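Local coordinates for alanine racemase (Enterococcus faecalis, PDB 3E6E), which belongs to the alanine racemase family of two-domain enzymes, pairing an N-terminal TIM-barrel domain with a C-terminal domain rich in beta strands, at residues A[105-109]-A[139-143]; A[133-137]-A[184-188]. The protein carries 1 engineered substitution. One frame throughout, in Å; residues are numbered along the deposited sequence.

Interaction 1: A[105-109]-A[139-143]; sequences TVATQ and RIGFL. With DCS (D-[3-hydroxy-2-methyl-5-phosphonooxymethyl-pyridin-4-ylmethyl]-N,O-cycloserylamide), chain D.
Ala107 and Gly141 bring the two segments closest, with Ala107 CB only 3.2 Å from Gly141 N. A methyl group is small enough for this place, and Gly141 adopts backbone angles (phi 122°) at which a beta carbon would press on the preceding carbonyl oxygen. Beside this point Phe142 sets one ring face, toward its rim, over Ala107 C, and its CZ is 3.4 Å from Thr108 N; CE2 separately comes within 3.4 Å of Thr108 CA. The amide N of Gln109, in the first turn of helix 109-117, sits at the ring edge. Setting CG anti to the carbonyl carbon (chi1 -62°) carries the ring to this turn, and Thr148 and Ala151 of helix 145-158 also touch it. Alongside, Ile140 CB packs on Ala107 CB at 4.2 Å, and both residues also touch His255 of the second subunit. Val106 and Phe142 both bond through their backbones to strand 129-132, which thus holds both segments in place. Beyond them the bent side chain of Arg139 makes a fairly straight bond from NH1 to O3 of DCS, 3.1 Å, and a weak one from NH2 to atom O of DCS. Tyr267 of the second subunit also binds DCS. The apolar, close-fitting contact thus fixes the chain just after Arg139, which probably helps to hold its cationic group toward the oxygens of DCS.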
# COMPACT_ATOMS: atom_id res chain seq x y z
N THR A 105 19.14 -16.49 -7.53
CA THR A 105 18.92 -17.60 -6.63
C THR A 105 18.43 -18.75 -7.49
O THR A 105 17.79 -18.53 -8.51
CB THR A 105 17.86 -17.24 -5.58
OG1 THR A 105 18.31 -16.10 -4.82
CG2 THR A 105 17.61 -18.41 -4.63
N VAL A 106 18.76 -19.96 -7.09
CA VAL A 106 18.32 -21.15 -7.83
C VAL A 106 17.94 -22.21 -6.80
O VAL A 106 18.74 -22.55 -5.93
CB VAL A 106 19.45 -21.66 -8.78
CG1 VAL A 106 20.78 -21.61 -8.09
CG2 VAL A 106 19.15 -23.09 -9.20
N ALA A 107 16.72 -22.71 -6.90
CA ALA A 107 16.24 -23.70 -5.95
C ALA A 107 15.82 -25.04 -6.55
O ALA A 107 15.12 -25.82 -5.91
CB ALA A 107 15.09 -23.11 -5.15
N THR A 108 16.24 -25.30 -7.78
CA THR A 108 15.91 -26.56 -8.43
C THR A 108 16.93 -26.94 -9.50
O THR A 108 17.59 -26.08 -10.08
CB THR A 108 14.51 -26.53 -9.06
OG1 THR A 108 14.31 -25.28 -9.71
CG2 THR A 108 13.44 -26.76 -8.00
N GLN A 109 17.03 -28.23 -9.76
CA GLN A 109 17.97 -28.76 -10.76
C GLN A 109 17.40 -28.45 -12.13
O GLN A 109 18.12 -28.00 -13.02
CB GLN A 109 18.11 -30.28 -10.59
CG GLN A 109 19.17 -30.96 -11.47
CD GLN A 109 20.58 -30.47 -11.19
OE1 GLN A 109 21.04 -30.50 -10.04
NE2 GLN A 109 21.26 -30.01 -12.23
N ARG A 139 9.73 -22.30 1.90
CA ARG A 139 9.26 -21.47 0.80
C ARG A 139 9.94 -21.87 -0.52
O ARG A 139 9.25 -22.13 -1.50
CB ARG A 139 9.51 -19.99 1.10
CG ARG A 139 10.94 -19.68 1.41
CD ARG A 139 11.31 -18.31 0.91
NE ARG A 139 10.57 -17.26 1.60
CZ ARG A 139 11.15 -16.15 2.05
NH1 ARG A 139 12.45 -15.97 1.87
NH2 ARG A 139 10.43 -15.24 2.69
N ILE A 140 11.27 -21.90 -0.54
CA ILE A 140 12.02 -22.30 -1.75
C ILE A 140 13.37 -22.89 -1.37
O ILE A 140 13.91 -22.61 -0.29
CB ILE A 140 12.34 -21.12 -2.70
CG1 ILE A 140 13.11 -20.04 -1.93
CG2 ILE A 140 11.08 -20.61 -3.35
CD1 ILE A 140 13.75 -19.00 -2.84
N GLY A 141 13.93 -23.70 -2.28
CA GLY A 141 15.23 -24.29 -2.04
C GLY A 141 15.29 -25.81 -2.08
O GLY A 141 14.26 -26.48 -2.04
N PHE A 142 16.52 -26.33 -2.16
CA PHE A 142 16.75 -27.77 -2.19
C PHE A 142 16.51 -28.32 -0.80
O PHE A 142 17.03 -27.77 0.18
CB PHE A 142 18.19 -28.08 -2.62
CG PHE A 142 18.54 -27.61 -4.00
CD1 PHE A 142 19.36 -26.50 -4.19
CD2 PHE A 142 18.02 -28.26 -5.12
CE1 PHE A 142 19.64 -26.04 -5.47
CE2 PHE A 142 18.30 -27.81 -6.41
CZ PHE A 142 19.11 -26.69 -6.58
N LEU A 143 15.75 -29.40 -0.72
CA LEU A 143 15.44 -30.02 0.56
C LEU A 143 16.53 -30.90 1.19
O LEU A 143 16.70 -30.89 2.40
CB LEU A 143 14.14 -30.83 0.44
CG LEU A 143 12.84 -30.01 0.36
CD1 LEU A 143 12.89 -29.06 -0.82
CD2 LEU A 143 11.66 -30.94 0.21
N1 DCS D . 17.27 -12.96 3.36
C2 DCS D . 16.12 -13.48 2.67
C2A DCS D . 16.22 -14.73 1.81
C3 DCS D . 14.91 -12.80 2.83
O3 DCS D . 13.78 -13.22 2.22
C4 DCS D . 14.88 -11.61 3.67
C4A DCS D . 13.58 -10.86 3.86
C5 DCS D . 16.12 -11.17 4.33
C6 DCS D . 17.27 -11.85 4.15
C5A DCS D . 16.19 -9.95 5.22
O4P DCS D . 15.42 -10.21 6.40
P DCS D . 15.22 -9.20 7.61
O1P DCS D . 16.54 -8.95 8.16
O2P DCS D . 14.59 -7.98 7.11
O3P DCS D . 14.38 -9.86 8.60
N DCS D . 12.52 -11.79 4.44
CA DCS D . 11.23 -11.33 4.71
C DCS D . 10.07 -11.60 3.92
O DCS D . 10.04 -12.33 2.77
ND DCS D . 9.03 -11.04 4.49
OG DCS D . 9.46 -10.40 5.64
CB DCS D . 10.79 -10.57 5.76

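Interaction 2: A[133-137]-A[184-188]; sequences VDTGM and QAGRF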
# COMPACT_ATOMS: atom_id res chain seq x y z
N VAL A 133 19.21 -23.61 -0.24
CA VAL A 133 18.78 -24.88 0.31
C VAL A 133 17.72 -24.61 1.40
O VAL A 133 17.92 -23.79 2.29
CB VAL A 133 19.99 -25.68 0.88
CG1 VAL A 133 21.01 -24.73 1.46
CG2 VAL A 133 19.53 -26.65 1.94
N ASP A 134 16.58 -25.29 1.29
CA ASP A 134 15.51 -25.12 2.27
C ASP A 134 15.89 -25.99 3.42
O ASP A 134 16.19 -27.16 3.23
CB ASP A 134 14.17 -25.60 1.72
CG ASP A 134 13.04 -25.46 2.75
OD1 ASP A 134 13.32 -25.26 3.95
OD2 ASP A 134 11.87 -25.58 2.34
N THR A 135 15.84 -25.43 4.63
CA THR A 135 16.22 -26.15 5.83
C THR A 135 15.17 -26.02 6.93
O THR A 135 15.36 -26.49 8.05
CB THR A 135 17.56 -25.58 6.34
OG1 THR A 135 17.43 -24.17 6.58
CG2 THR A 135 18.65 -25.80 5.29
N GLY A 136 14.06 -25.38 6.59
CA GLY A 136 13.24 -24.71 7.58
C GLY A 136 12.66 -23.41 7.06
O GLY A 136 13.40 -22.55 6.57
N MET A 137 11.35 -23.26 7.18
CA MET A 137 10.67 -22.05 6.71
C MET A 137 9.87 -22.33 5.44
O MET A 137 8.86 -21.68 5.18
CB MET A 137 11.68 -20.93 6.46
CG MET A 137 11.20 -19.87 5.49
SD MET A 137 10.53 -18.41 6.32
CE MET A 137 9.81 -17.53 4.94
N GLN A 184 17.40 -25.83 11.98
CA GLN A 184 17.76 -25.35 10.65
C GLN A 184 19.27 -25.28 10.52
O GLN A 184 19.82 -25.69 9.51
CB GLN A 184 17.15 -23.98 10.36
CG GLN A 184 15.63 -24.03 10.16
CD GLN A 184 15.07 -22.73 9.63
OE1 GLN A 184 15.36 -22.31 8.51
NE2 GLN A 184 14.25 -22.07 10.45
N ALA A 185 19.94 -24.77 11.54
CA ALA A 185 21.39 -24.68 11.51
C ALA A 185 21.97 -26.08 11.26
O ALA A 185 22.89 -26.26 10.45
CB ALA A 185 21.90 -24.11 12.82
N GLY A 186 21.41 -27.07 11.96
CA GLY A 186 21.86 -28.43 11.80
C GLY A 186 21.76 -28.90 10.36
O GLY A 186 22.76 -29.27 9.75
N ARG A 187 20.55 -28.86 9.80
CA ARG A 187 20.34 -29.29 8.42
C ARG A 187 21.27 -28.57 7.44
O ARG A 187 21.67 -29.15 6.43
CB ARG A 187 18.88 -29.03 8.00
CG ARG A 187 17.82 -29.88 8.71
CD ARG A 187 16.42 -29.56 8.17
NE ARG A 187 15.36 -30.28 8.88
CZ ARG A 187 14.06 -30.17 8.60
NH1 ARG A 187 13.65 -29.36 7.63
NH2 ARG A 187 13.16 -30.88 9.28
N PHE A 188 21.61 -27.32 7.72
CA PHE A 188 22.48 -26.58 6.83
C PHE A 188 23.93 -27.00 7.02
O PHE A 188 24.78 -26.73 6.17
CB PHE A 188 22.36 -25.07 7.05
CG PHE A 188 23.06 -24.26 6.00
CD1 PHE A 188 22.61 -24.26 4.68
CD2 PHE A 188 24.18 -23.51 6.31
CE1 PHE A 188 23.27 -23.54 3.70
CE2 PHE A 188 24.85 -22.79 5.35
CZ PHE A 188 24.40 -22.80 4.04
O HOH W 1 14.22 -28.19 4.90
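Thr135 and Gly136 press against Gln184 and Arg187 on one side of helix 179-193, and here the fit is close. Thr135 O lies 3.3 Å from Gln184 CG and also 3.3 Å from Arg187 CD, held between the aliphatic parts of two polar side chains. Glycine suits the next position, because Gly136 CA comes within 3.4 Å of Gln184 CD. Deeper in, Val133 CG1 meets the edge of the Phe188 ring in its plane, 3.4 Å from CE1; the ring reaches it with CG anti to the backbone N (chi1 -170°). Thr135 CG2 adds apolar contact near the same edge, while its OG1 is satisfied by the hydroxyl of Thr168. An Asx turn shapes the loop: Asp134 OD1 accepts from Gly136 N at 2.7 Å in a nearly straight bond (177°). The other side is looser and wetter. Arg187 runs out fully extended, and a water links its NH1 weakly (3.0 Å) to the carbonyl O of Asp134. Its NH2 forms a salt bridge with Glu263 of the second subunit. Asp134 OD1 and Arg187 NH1 stand 5.5 Å apart, where opposite charges probably attract without pairing. The loop is thus seated by close contact of its backbone with aliphatic stems and by one apolar pair, while the Arg187 end is tied weakly through water and, by its salt bridge, to the second subunit.

How the interactions relate
Both contacts are buried and share one loop, that between strand 129-132 and helix 145-158: residues 133-137 leave the strand and 139-143 lead on to the helix. Their centres lie 12 Å apart, and Phe142 O of interaction 1 probably accepts a hydrogen bond from Asp134 N of interaction 2, 2.8 Å away, tying the loop to itself. Interaction 1 joins it to the end of strand 103-106 through small apolar groups and one aromatic ring, close to the ligand. Interaction 2 joins it to helix 179-193 and mixes apolar contact with charge and water. Both also border the second subunit, so the loop, at an end of a barrel strand, itself contributes to the subunit interface.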